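Local coordinates for protein 2-c-methyl-d-erythritol 4-phosphate cytidylyltransferase (Streptococcus pneumoniae, PDB 2VSH) that catalyses the transfer of the cytidylyl group of CTP to D-ribitol 5-phosphate, making the activated ribitol used for teichoic acid precursors, at residues E63-V66 with D67-P71; D126-Q129 with L130-H134; I159-R162 with A163-Y166; D181-G184 with S185-D188; T224-K227 with I228-M232. All blocks are in the same frame, centred on the assembly; numbering follows the deposited sequence.

Interaction 1. Residues E63-V66 with D67-P71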
loop_
_atom_site.group_PDB
_atom_site.type_symbol
_atom_site.label_atom_id
_atom_site.label_comp_id
_atom_site.label_asym_id
_atom_site.label_seq_id
_atom_site.Cartn_x
_atom_site.Cartn_y
_atom_site.Cartn_z
ATOM N N GLU A 63 5.254 -8.487 -30.441
ATOM C CA GLU A 63 4.622 -8.543 -31.767
ATOM C C GLU A 63 4.027 -9.926 -32.072
ATOM O O GLU A 63 2.942 -10.017 -32.650
ATOM C CB GLU A 63 5.595 -8.088 -32.871
ATOM C CG GLU A 63 6.003 -6.622 -32.718
ATOM C CD GLU A 63 7.005 -6.128 -33.748
ATOM O OE1 GLU A 63 7.939 -6.878 -34.121
ATOM O OE2 GLU A 63 6.855 -4.956 -34.179
ATOM N N ASP A 64 4.723 -10.994 -31.671
ATOM C CA ASP A 64 4.178 -12.348 -31.772
ATOM C C ASP A 64 2.854 -12.471 -30.998
ATOM O O ASP A 64 1.880 -13.035 -31.503
ATOM C CB ASP A 64 5.177 -13.406 -31.248
ATOM C CG ASP A 64 6.391 -13.590 -32.152
ATOM O OD1 ASP A 64 6.413 -13.012 -33.256
ATOM O OD2 ASP A 64 7.334 -14.330 -31.755
ATOM N N LEU A 65 2.831 -11.945 -29.776
ATOM C CA LEU A 65 1.645 -12.003 -28.911
ATOM C C LEU A 65 0.425 -11.310 -29.540
ATOM O O LEU A 65 -0.696 -11.833 -29.489
ATOM C CB LEU A 65 1.960 -11.385 -27.552
ATOM C CG LEU A 65 2.336 -12.233 -26.328
ATOM C CD1 LEU A 65 2.861 -13.655 -26.618
ATOM C CD2 LEU A 65 3.278 -11.457 -25.423
ATOM N N VAL A 66 0.657 -10.142 -30.132
ATOM C CA VAL A 66 -0.378 -9.411 -30.886
ATOM C C VAL A 66 -0.871 -10.224 -32.081
ATOM O O VAL A 66 -2.081 -10.368 -32.280
ATOM C CB VAL A 66 0.121 -8.022 -31.338
ATOM C CG1 VAL A 66 -0.868 -7.360 -32.324
ATOM C CG2 VAL A 66 0.362 -7.138 -30.130
ATOM N N ASP A 67 0.060 -10.778 -32.858
ATOM C CA ASP A 67 -0.303 -11.637 -33.983
ATOM C C ASP A 67 -1.157 -12.803 -33.520
ATOM O O ASP A 67 -2.138 -13.166 -34.175
ATOM C CB ASP A 67 0.944 -12.162 -34.700
ATOM C CG ASP A 67 1.597 -11.124 -35.586
ATOM O OD1 ASP A 67 0.988 -10.062 -35.824
ATOM O OD2 ASP A 67 2.730 -11.374 -36.060
ATOM N N LYS A 68 -0.777 -13.386 -32.384
ATOM C CA LYS A 68 -1.405 -14.598 -31.871
ATOM C C LYS A 68 -2.737 -14.323 -31.176
ATOM O O LYS A 68 -3.712 -15.047 -31.390
ATOM C CB LYS A 68 -0.477 -15.306 -30.880
ATOM C CG LYS A 68 -0.984 -16.688 -30.441
ATOM C CD LYS A 68 -0.079 -17.330 -29.404
ATOM C CE LYS A 68 -0.267 -18.839 -29.350
ATOM N NZ LYS A 68 -1.680 -19.245 -29.110
ATOM N N TYR A 69 -2.765 -13.297 -30.325
ATOM C CA TYR A 69 -3.916 -13.070 -29.454
ATOM C C TYR A 69 -4.874 -11.989 -29.942
ATOM O O TYR A 69 -6.049 -12.009 -29.590
ATOM C CB TYR A 69 -3.474 -12.801 -27.994
ATOM C CG TYR A 69 -2.932 -14.037 -27.323
ATOM C CD1 TYR A 69 -1.557 -14.259 -27.222
ATOM C CD2 TYR A 69 -3.801 -15.021 -26.838
ATOM C CE1 TYR A 69 -1.067 -15.428 -26.618
ATOM C CE2 TYR A 69 -3.328 -16.176 -26.247
ATOM C CZ TYR A 69 -1.962 -16.369 -26.122
ATOM O OH TYR A 69 -1.513 -17.533 -25.550
ATOM N N LEU A 70 -4.376 -11.061 -30.755
ATOM C CA LEU A 70 -5.165 -9.906 -31.191
ATOM C C LEU A 70 -4.987 -9.588 -32.685
ATOM O O LEU A 70 -4.804 -8.426 -33.043
ATOM C CB LEU A 70 -4.781 -8.688 -30.348
ATOM C CG LEU A 70 -5.042 -8.719 -28.840
ATOM C CD1 LEU A 70 -4.294 -7.585 -28.192
ATOM C CD2 LEU A 70 -6.528 -8.624 -28.518
ATOM N N PRO A 71 -5.045 -10.618 -33.561
ATOM C CA PRO A 71 -4.741 -10.419 -34.986
ATOM C C PRO A 71 -5.668 -9.415 -35.673
ATOM O O PRO A 71 -5.258 -8.732 -36.604
ATOM C CB PRO A 71 -4.923 -11.824 -35.592
ATOM C CG PRO A 71 -5.799 -12.535 -34.664
ATOM C CD PRO A 71 -5.407 -12.021 -33.293
#

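Interaction 2. Residues D126-Q129 with L130-H134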
loop_
_atom_site.group_PDB
_atom_site.type_symbol
_atom_site.label_atom_id
_atom_site.label_comp_id
_atom_site.label_asym_id
_atom_site.label_seq_id
_atom_site.Cartn_x
_atom_site.Cartn_y
_atom_site.Cartn_z
ATOM N N ASP A 126 -13.118 8.556 -18.300
ATOM C CA ASP A 126 -12.920 9.633 -17.314
ATOM C C ASP A 126 -11.617 10.396 -17.489
ATOM O O ASP A 126 -11.605 11.621 -17.402
ATOM C CB ASP A 126 -12.985 9.090 -15.888
ATOM C CG ASP A 126 -14.389 8.803 -15.451
ATOM O OD1 ASP A 126 -15.310 8.944 -16.289
ATOM O OD2 ASP A 126 -14.577 8.439 -14.267
ATOM N N ASN A 127 -10.534 9.656 -17.724
ATOM C CA ASN A 127 -9.222 10.223 -18.004
ATOM C C ASN A 127 -9.215 11.121 -19.210
ATOM O O ASN A 127 -8.674 12.227 -19.172
ATOM C CB ASN A 127 -8.185 9.098 -18.181
ATOM C CG ASN A 127 -7.446 8.809 -16.905
ATOM O OD1 ASN A 127 -6.316 9.251 -16.727
ATOM N ND2 ASN A 127 -8.096 8.096 -15.985
ATOM N N ILE A 128 -9.835 10.645 -20.288
ATOM C CA ILE A 128 -9.936 11.432 -21.511
ATOM C C ILE A 128 -10.760 12.702 -21.264
ATOM O O ILE A 128 -10.383 13.791 -21.700
ATOM C CB ILE A 128 -10.526 10.588 -22.678
ATOM C CG1 ILE A 128 -9.505 9.511 -23.112
ATOM C CG2 ILE A 128 -10.922 11.489 -23.856
ATOM C CD1 ILE A 128 -10.135 8.313 -23.870
ATOM N N GLN A 129 -11.878 12.565 -20.561
ATOM C CA GLN A 129 -12.762 13.700 -20.332
ATOM C C GLN A 129 -12.103 14.777 -19.455
ATOM O O GLN A 129 -12.131 15.959 -19.798
ATOM C CB GLN A 129 -14.078 13.234 -19.705
ATOM C CG GLN A 129 -15.065 14.370 -19.440
ATOM C CD GLN A 129 -16.223 13.950 -18.544
ATOM O OE1 GLN A 129 -16.152 12.927 -17.855
ATOM N NE2 GLN A 129 -17.293 14.734 -18.552
ATOM N N LEU A 130 -11.528 14.353 -18.331
ATOM C CA LEU A 130 -10.755 15.238 -17.444
ATOM C C LEU A 130 -9.567 15.936 -18.147
ATOM O O LEU A 130 -9.304 17.122 -17.900
ATOM C CB LEU A 130 -10.298 14.458 -16.209
ATOM C CG LEU A 130 -11.007 14.500 -14.842
ATOM C CD1 LEU A 130 -12.314 15.293 -14.793
ATOM C CD2 LEU A 130 -11.186 13.122 -14.263
ATOM N N ALA A 131 -8.879 15.234 -19.052
ATOM C CA ALA A 131 -7.753 15.837 -19.797
ATOM C C ALA A 131 -8.149 17.070 -20.637
ATOM O O ALA A 131 -7.301 17.905 -20.965
ATOM C CB ALA A 131 -7.040 14.790 -20.661
ATOM N N GLN A 132 -9.438 17.193 -20.960
ATOM C CA GLN A 132 -9.920 18.312 -21.773
ATOM C C GLN A 132 -9.792 19.646 -21.042
ATOM O O GLN A 132 -9.448 20.650 -21.653
ATOM C CB GLN A 132 -11.370 18.095 -22.230
ATOM C CG GLN A 132 -11.558 16.830 -23.070
ATOM C CD GLN A 132 -13.020 16.553 -23.425
ATOM O OE1 GLN A 132 -13.875 17.452 -23.398
ATOM N NE2 GLN A 132 -13.309 15.299 -23.769
ATOM N N ASN A 133 -10.042 19.657 -19.735
ATOM C CA ASN A 133 -9.979 20.913 -18.991
ATOM C C ASN A 133 -8.852 21.010 -17.965
ATOM O O ASN A 133 -8.820 21.939 -17.158
ATOM C CB ASN A 133 -11.346 21.239 -18.362
ATOM C CG ASN A 133 -12.270 20.036 -18.341
ATOM O OD1 ASN A 133 -11.861 18.927 -17.960
ATOM N ND2 ASN A 133 -13.511 20.232 -18.778
ATOM N N HIS A 134 -7.916 20.068 -18.001
ATOM C CA HIS A 134 -6.791 20.124 -17.074
ATOM C C HIS A 134 -5.470 19.854 -17.780
ATOM O O HIS A 134 -5.456 19.466 -18.947
ATOM C CB HIS A 134 -7.032 19.195 -15.888
ATOM C CG HIS A 134 -8.345 19.435 -15.203
ATOM N ND1 HIS A 134 -8.573 20.525 -14.387
ATOM C CD2 HIS A 134 -9.511 18.749 -15.242
ATOM C CE1 HIS A 134 -9.815 20.484 -13.931
ATOM N NE2 HIS A 134 -10.403 19.411 -14.430
#

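Interaction 3. Residues I159-R162 with A163-Y166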
loop_
_atom_site.group_PDB
_atom_site.type_symbol
_atom_site.label_atom_id
_atom_site.label_comp_id
_atom_site.label_asym_id
_atom_site.label_seq_id
_atom_site.Cartn_x
_atom_site.Cartn_y
_atom_site.Cartn_z
ATOM N N ILE A 159 3.850 12.184 10.158
ATOM C CA ILE A 159 2.709 11.433 9.676
ATOM C C ILE A 159 1.820 12.416 8.917
ATOM O O ILE A 159 1.248 13.331 9.524
ATOM C CB ILE A 159 1.931 10.759 10.849
ATOM C CG1 ILE A 159 2.561 9.409 11.195
ATOM C CG2 ILE A 159 0.479 10.509 10.485
ATOM C CD1 ILE A 159 3.332 9.383 12.465
ATOM N N PRO A 160 1.737 12.257 7.582
ATOM C CA PRO A 160 0.832 13.091 6.797
ATOM C C PRO A 160 -0.622 12.914 7.227
ATOM O O PRO A 160 -0.998 11.862 7.740
ATOM C CB PRO A 160 1.016 12.573 5.364
ATOM C CG PRO A 160 2.322 11.868 5.355
ATOM C CD PRO A 160 2.501 11.319 6.740
ATOM N N ASN A 161 -1.418 13.958 7.029
ATOM C CA ASN A 161 -2.852 13.891 7.255
ATOM C C ASN A 161 -3.477 12.884 6.280
ATOM O O ASN A 161 -3.545 13.131 5.071
ATOM C CB ASN A 161 -3.462 15.286 7.092
ATOM C CG ASN A 161 -4.936 15.333 7.432
ATOM O OD1 ASN A 161 -5.491 16.409 7.657
ATOM N ND2 ASN A 161 -5.579 14.175 7.480
ATOM N N ARG A 162 -3.932 11.754 6.822
ATOM C CA ARG A 162 -4.506 10.674 6.017
ATOM C C ARG A 162 -5.776 11.073 5.237
ATOM O O ARG A 162 -6.112 10.451 4.232
ATOM C CB ARG A 162 -4.765 9.447 6.897
ATOM C CG ARG A 162 -4.801 8.137 6.112
ATOM C CD ARG A 162 -5.098 6.947 7.004
ATOM N NE ARG A 162 -6.033 6.044 6.345
ATOM C CZ ARG A 162 -6.459 4.889 6.849
ATOM N NH1 ARG A 162 -6.024 4.467 8.035
ATOM N NH2 ARG A 162 -7.322 4.151 6.154
ATOM N N ALA A 163 -6.465 12.119 5.691
ATOM C CA ALA A 163 -7.643 12.648 4.992
ATOM C C ALA A 163 -7.330 13.180 3.582
ATOM O O ALA A 163 -8.233 13.325 2.752
ATOM C CB ALA A 163 -8.321 13.728 5.840
ATOM N N HIS A 164 -6.048 13.439 3.311
ATOM C CA HIS A 164 -5.625 14.033 2.043
ATOM C C HIS A 164 -4.721 13.135 1.217
ATOM O O HIS A 164 -4.106 13.592 0.254
ATOM C CB HIS A 164 -4.943 15.387 2.295
ATOM C CG HIS A 164 -5.830 16.388 2.965
ATOM N ND1 HIS A 164 -5.411 17.160 4.027
ATOM C CD2 HIS A 164 -7.122 16.726 2.738
ATOM C CE1 HIS A 164 -6.404 17.936 4.423
ATOM N NE2 HIS A 164 -7.451 17.696 3.653
ATOM N N LEU A 165 -4.646 11.859 1.584
ATOM C CA LEU A 165 -3.775 10.923 0.896
ATOM C C LEU A 165 -4.552 9.979 -0.013
ATOM O O LEU A 165 -5.650 9.543 0.311
ATOM C CB LEU A 165 -2.902 10.135 1.886
ATOM C CG LEU A 165 -1.990 10.946 2.827
ATOM C CD1 LEU A 165 -1.237 10.026 3.801
ATOM C CD2 LEU A 165 -1.006 11.845 2.052
ATOM N N TYR A 166 -3.955 9.692 -1.160
ATOM C CA TYR A 166 -4.546 8.835 -2.178
ATOM C C TYR A 166 -3.483 7.859 -2.621
ATOM O O TYR A 166 -2.292 8.191 -2.605
ATOM C CB TYR A 166 -5.014 9.679 -3.371
ATOM C CG TYR A 166 -6.171 10.610 -3.029
ATOM C CD1 TYR A 166 -5.938 11.872 -2.482
ATOM C CD2 TYR A 166 -7.496 10.217 -3.238
ATOM C CE1 TYR A 166 -6.988 12.719 -2.152
ATOM C CE2 TYR A 166 -8.554 11.058 -2.924
ATOM C CZ TYR A 166 -8.292 12.311 -2.384
ATOM O OH TYR A 166 -9.333 13.154 -2.066
#

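Interaction 4. Residues D181-G184 with S185-D188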
loop_
_atom_site.group_PDB
_atom_site.type_symbol
_atom_site.label_atom_id
_atom_site.label_comp_id
_atom_site.label_asym_id
_atom_site.label_seq_id
_atom_site.Cartn_x
_atom_site.Cartn_y
_atom_site.Cartn_z
ATOM N N ASP A 181 7.829 18.829 -23.491
ATOM C CA ASP A 181 8.366 20.103 -23.046
ATOM C C ASP A 181 8.851 20.102 -21.587
ATOM O O ASP A 181 9.959 20.547 -21.304
ATOM C CB ASP A 181 7.339 21.218 -23.290
ATOM C CG ASP A 181 7.121 21.491 -24.773
ATOM O OD1 ASP A 181 7.964 21.037 -25.582
ATOM O OD2 ASP A 181 6.123 22.153 -25.135
ATOM N N LEU A 182 8.026 19.600 -20.674
ATOM C CA LEU A 182 8.364 19.611 -19.250
ATOM C C LEU A 182 9.479 18.629 -18.904
ATOM O O LEU A 182 10.391 18.960 -18.151
ATOM C CB LEU A 182 7.131 19.288 -18.411
ATOM C CG LEU A 182 6.001 20.306 -18.424
ATOM C CD1 LEU A 182 4.947 19.813 -17.471
ATOM C CD2 LEU A 182 6.509 21.713 -18.033
ATOM N N TYR A 183 9.379 17.413 -19.439
ATOM C CA TYR A 183 10.395 16.386 -19.227
ATOM C C TYR A 183 11.730 16.819 -19.794
ATOM O O TYR A 183 12.773 16.567 -19.189
ATOM C CB TYR A 183 9.941 15.087 -19.878
ATOM C CG TYR A 183 10.896 13.922 -19.732
ATOM C CD1 TYR A 183 11.094 13.307 -18.499
ATOM C CD2 TYR A 183 11.585 13.424 -20.837
ATOM C CE1 TYR A 183 11.962 12.230 -18.371
ATOM C CE2 TYR A 183 12.453 12.336 -20.712
ATOM C CZ TYR A 183 12.636 11.754 -19.483
ATOM O OH TYR A 183 13.496 10.682 -19.365
ATOM N N GLY A 184 11.685 17.488 -20.951
ATOM C CA GLY A 184 12.877 17.972 -21.629
ATOM C C GLY A 184 13.626 19.027 -20.849
ATOM O O GLY A 184 14.806 19.235 -21.085
ATOM N N SER A 185 12.935 19.691 -19.920
ATOM C CA SER A 185 13.518 20.784 -19.138
ATOM C C SER A 185 14.252 20.289 -17.888
ATOM O O SER A 185 14.753 21.097 -17.104
ATOM C CB SER A 185 12.430 21.785 -18.732
ATOM O OG SER A 185 11.682 21.273 -17.637
ATOM N N LEU A 186 14.328 18.971 -17.708
ATOM C CA LEU A 186 14.889 18.393 -16.489
ATOM C C LEU A 186 16.317 17.923 -16.690
ATOM O O LEU A 186 16.654 17.396 -17.734
ATOM C CB LEU A 186 14.025 17.217 -15.994
ATOM C CG LEU A 186 12.557 17.495 -15.624
ATOM C CD1 LEU A 186 11.817 16.208 -15.297
ATOM C CD2 LEU A 186 12.433 18.513 -14.482
ATOM N N SER A 187 17.153 18.110 -15.676
ATOM C CA SER A 187 18.472 17.514 -15.675
ATOM C C SER A 187 18.361 16.008 -15.430
ATOM O O SER A 187 17.344 15.516 -14.919
ATOM C CB SER A 187 19.321 18.148 -14.579
ATOM O OG SER A 187 18.853 17.737 -13.293
ATOM N N ASP A 188 19.422 15.278 -15.771
ATOM C CA ASP A 188 19.481 13.853 -15.481
ATOM C C ASP A 188 19.191 13.597 -14.002
ATOM O O ASP A 188 18.456 12.684 -13.664
ATOM C CB ASP A 188 20.838 13.300 -15.877
ATOM C CG ASP A 188 21.069 13.360 -17.384
ATOM O OD1 ASP A 188 22.201 13.047 -17.817
ATOM O OD2 ASP A 188 20.121 13.741 -18.113
#

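Interaction 5. Residues T224-K227 with I228-M232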
loop_
_atom_site.group_PDB
_atom_site.type_symbol
_atom_site.label_atom_id
_atom_site.label_comp_id
_atom_site.label_asym_id
_atom_site.label_seq_id
_atom_site.Cartn_x
_atom_site.Cartn_y
_atom_site.Cartn_z
ATOM N N THR A 224 2.324 -12.737 -5.072
ATOM C CA THR A 224 1.073 -12.537 -4.320
ATOM C C THR A 224 0.036 -11.767 -5.153
ATOM O O THR A 224 -1.134 -12.133 -5.179
ATOM C CB THR A 224 1.329 -11.825 -2.978
ATOM O OG1 THR A 224 2.127 -12.676 -2.147
ATOM C CG2 THR A 224 0.012 -11.502 -2.252
ATOM N N ASP A 225 0.470 -10.719 -5.844
ATOM C CA ASP A 225 -0.440 -9.959 -6.719
ATOM C C ASP A 225 -1.007 -10.856 -7.812
ATOM O O ASP A 225 -2.177 -10.742 -8.172
ATOM C CB ASP A 225 0.261 -8.765 -7.355
ATOM C CG ASP A 225 0.737 -7.772 -6.341
ATOM O OD1 ASP A 225 0.126 -7.696 -5.256
ATOM O OD2 ASP A 225 1.723 -7.077 -6.620
ATOM N N LEU A 226 -0.160 -11.744 -8.329
ATOM C CA LEU A 226 -0.549 -12.715 -9.344
ATOM C C LEU A 226 -1.677 -13.628 -8.841
ATOM O O LEU A 226 -2.632 -13.899 -9.579
ATOM C CB LEU A 226 0.662 -13.573 -9.736
ATOM C CG LEU A 226 0.904 -14.049 -11.178
ATOM C CD1 LEU A 226 1.550 -15.422 -11.150
ATOM C CD2 LEU A 226 -0.354 -14.059 -12.063
ATOM N N LYS A 227 -1.549 -14.104 -7.599
ATOM C CA LYS A 227 -2.571 -14.939 -6.947
ATOM C C LYS A 227 -3.897 -14.193 -6.824
ATOM O O LYS A 227 -4.954 -14.743 -7.113
ATOM C CB LYS A 227 -2.139 -15.337 -5.539
ATOM C CG LYS A 227 -0.849 -16.101 -5.411
ATOM C CD LYS A 227 -0.659 -16.460 -3.927
ATOM C CE LYS A 227 0.660 -17.176 -3.686
ATOM N NZ LYS A 227 0.832 -17.471 -2.230
ATOM N N ILE A 228 -3.823 -12.940 -6.385
ATOM C CA ILE A 228 -4.996 -12.081 -6.298
ATOM C C ILE A 228 -5.641 -11.964 -7.695
ATOM O O ILE A 228 -6.818 -12.281 -7.856
ATOM C CB ILE A 228 -4.656 -10.701 -5.678
ATOM C CG1 ILE A 228 -4.162 -10.883 -4.236
ATOM C CG2 ILE A 228 -5.886 -9.781 -5.683
ATOM C CD1 ILE A 228 -3.409 -9.671 -3.679
ATOM N N ALA A 229 -4.853 -11.588 -8.704
ATOM C CA ALA A 229 -5.343 -11.506 -10.086
ATOM C C ALA A 229 -6.077 -12.766 -10.558
ATOM O O ALA A 229 -7.178 -12.681 -11.125
ATOM C CB ALA A 229 -4.198 -11.161 -11.042
ATOM N N LYS A 230 -5.477 -13.937 -10.306
ATOM C CA LYS A 230 -6.093 -15.214 -10.658
ATOM C C LYS A 230 -7.445 -15.436 -9.962
ATOM O O LYS A 230 -8.380 -15.940 -10.576
ATOM C CB LYS A 230 -5.174 -16.384 -10.291
ATOM C CG LYS A 230 -3.898 -16.503 -11.090
ATOM C CD LYS A 230 -3.211 -17.830 -10.709
ATOM C CE LYS A 230 -1.786 -17.909 -11.215
ATOM N NZ LYS A 230 -1.133 -19.169 -10.759
ATOM N N SER A 231 -7.515 -15.095 -8.672
ATOM C CA SER A 231 -8.744 -15.223 -7.890
ATOM C C SER A 231 -9.822 -14.312 -8.459
ATOM O O SER A 231 -10.991 -14.670 -8.434
ATOM C CB SER A 231 -8.507 -14.882 -6.411
ATOM O OG SER A 231 -8.327 -13.477 -6.220
ATOM N N MET A 232 -9.409 -13.156 -8.981
ATOM C CA MET A 232 -10.316 -12.132 -9.525
ATOM C C MET A 232 -10.954 -12.516 -10.857
ATOM O O MET A 232 -12.104 -12.183 -11.110
ATOM C CB MET A 232 -9.595 -10.790 -9.697
ATOM C CG MET A 232 -9.416 -9.993 -8.406
ATOM S SD MET A 232 -8.285 -8.602 -8.627
ATOM C CE MET A 232 -9.334 -7.460 -9.515
#

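Interaction 1. Residues E63-V66 with D67-P71
With CG turned away from its own carbonyl carbon and lying beside the backbone N (chi1 -71°), the ring of Tyr69 is carried back along the helix toward Leu65. There CD1 of Tyr69 comes to 3.4 Å from the carbonyl O of Leu65, which sits at the ring edge and near its plane. The same torsion puts CE1 of Tyr69 4.3 Å from Leu65 CD1, a loose apolar touch between residues four apart. Asp67 is folded in the same sense, bringing its CG to 3.4 Å from the carbonyl O of Glu63. Of four successive i+4 backbone bonds, the first, Asp67 N to Glu63 O, is 3.0 Å long and nearly straight at 167°; the last, Leu70 N to Val66 O, is 2.8 Å but bends to 143° at Leu70, the first residue to leave helical backbone angles. Pro71, which has no N-H to give, follows directly. Leu70 and Val66 pack on Ile77 of strand 77-81, and Tyr69 lies on Ile35 and Pro32, placing these last turns in the beta-alpha-beta unit of strand 50-54, helix 59-69 and strand 77-81. Asp64 OD1 and Asp67 OD2 stay 4.9 Å apart; two like charges this close, near the negative end of the helix dipole, probably gain nothing from it, and the long, weak ion pair of Asp67 with Lys74 would offset the repulsion only in part.

Interaction 2. Residues D126-Q129 with L130-H134
Leu130 N is bonded to Asp126 O at 2.9 Å and Ala131 N to Asn127 O at 3.0 Å, both i+4, whereas Gln132 N turns to Gln129 O, an i+3 bond of 3.2 Å whose donor stands above the carbonyl plane. The switch to i+3 bonding comes near the C-terminal end of the helix. Leu130 leans back over the preceding turn, its CD2 3.5 Å from Asp126 O, and Ala131 sets its CB 3.4 Å from Asn127 O. Gln132 has its CG beside the backbone N (chi1 -60°), which lays the start of an extended chain against two carbonyls, with CG 3.5 Å from Ile128 O and 3.4 Å from Gln129 O. Through Asn127, Leu130 and Ala131, helix 121-133 packs on the mixed central sheet of the GT-A-type fold: Leu130 meets Ala209 and Ala211 of strand 208-212, while Ala131 meets Val137 of strand 136-142. The amide of Asn127, buried between helix and sheet, is satisfied by Thr173 OG1 at its oxygen and by Thr139 OG1 and Met123 O at its nitrogen. Asp126 forms a salt bridge with Arg122, one turn earlier in the same helix.

Interaction 3. Residues I159-R162 with A163-Y166
A short turn leads the chain into strand 165-175, and within it Pro160 and Leu165 meet from the two sides of the bend. Leu165 CD1 lies 3.7 Å from Pro160 CB, and CD2 is nearly as near to the same atom at 3.9 Å, making the proline carbon sit against both branch ends. With CG beside its backbone N (chi1 -58°), the leucine folds back under the turn, and its CG also comes 3.5 Å from Asn161 O. Two i+3 backbone bonds close the turn: His164 N to Asn161 O, 3.1 Å and fairly straight at 163°, with the donor above the carbonyl plane, and Leu165 N to Arg162 O, a weak bond of 3.3 Å. Arg162 and Ala163 thus form a single turn of 3-10 character before the strand begins. The strand itself belongs to the mixed central sheet, but at this end it reaches out to the dimer partner. Leu165 and Tyr166 pair in an antiparallel ladder with a strand of the second subunit, carrying the sheet across the interface, and Leu165 also packs on Ile147 of that subunit. The side chains of Asn161 and His164 cross at a slant, with planes 52° apart. The His164 side chain packs on Thr151 of the second subunit, while Ile159 packs on Val202 of that chain.

Interaction 4. Residues D181-G184 with S185-D188
Leu182 O is gripped twice by Ser185, once through its hydroxyl and once through its backbone N-H. The OG-to-O distance from Ser185 to Leu182 is 2.7 Å, with the donor tilted only 22° from the carbonyl plane; Ser185 N reaches Leu182 O at 3.2 Å from well above that plane. Both come from the same face of the carbonyl. The hydroxyl can reach because OG occupies the position between backbone N and carbonyl carbon (chi1 78°), which turns it back toward the last helical turn. Next in line, Leu186 N bonds Tyr183 O at 3.2 Å, again an i+3 bond with the donor above the carbonyl plane. The Leu186 side chain lies against the same turn, CG 3.6 Å from Leu182 O, and its CD1 approaches Tyr183 CD1 obliquely at 4.4 Å. Around this first shell, Leu182, Tyr183 and Leu186 all pack on Ile200 of helix 197-203. The Tyr183 ring also meets Phe179 at a small interplanar angle and makes a cation-pi contact with Lys191; its OH has a weak hydrogen bond to Thr88, a residue assigned to CTP binding. Beyond helix 176-184 the chain turns through Ser185 and Leu186 to Ser187, whose OG caps helix 188-193 by bonding Glu190 N. Ser185 OG has a second partner in Lys204 NZ, and since the hydroxyl gives its proton to Leu182 O, the oxygen can probably accept from Lys204 NZ, which would probably strengthen the hydroxyl as a donor at this helix end.

Interaction 5. Residues T224-K227 with I228-M232
Helix 223-232, close to the C terminus, is held across Thr224 to Ser231 by four regular i+4 backbone bonds. Ile228 N to Thr224 O measures 3.1 Å, and Ala229 N to Asp225 O is the straightest of the four at 174°. Ile228 reaches back over the first turn: CG1, set beside the backbone N (chi1 -63°), packs 3.4 Å from the carbonyl O of Thr224. The apolar contacts begin beyond it, with Ile228 CD1 4.1 Å from Thr224 CG2. Two residues further along, the methylenes of Lys230 serve as hydrocarbon, its CE at 4.2 Å from both CD1 and CD2 of Leu226. The side of the helix bearing Thr224, Lys227, Ile228 and Ser231 meets the second subunit, where Ile228, Thr224 and Lys227 all pack on Ile228 of that chain. The polar ends look elsewhere. Asp225 OD2 accepts from the backbone N atoms of Thr221 and Thr222 just before the helix, and Lys227 NZ bonds Ser231 OG of the second subunit. Within its own chain Ser231 OG gives a proton to Ile228 O, in the carbonyl plane and on a lone pair, at 2.5 Å; the same oxygen also accepts from Met232 N at 3.0 Å.

In the fold
From the N terminus, all five contacts are local and follow in series, so none nests in or crosses another. Interaction 1 finishes helix 59-69 ahead of the turn to edge strand 77-81, and interaction 2 lies in the C-terminal part of helix 121-133, before strand 136-142, their nearest atoms about 17 Å apart. Interaction 3 makes the turn into strand 165-175; interaction 4 leads out of helix 176-184, which follows that strand, toward helix 188-193. Interaction 5 lies within the final helix, on the opposite side of the chain's centre from interaction 4. Interactions 3 and 5 both touch the second subunit, their centres 28 Å apart, while interaction 4 lies beside the CTP site.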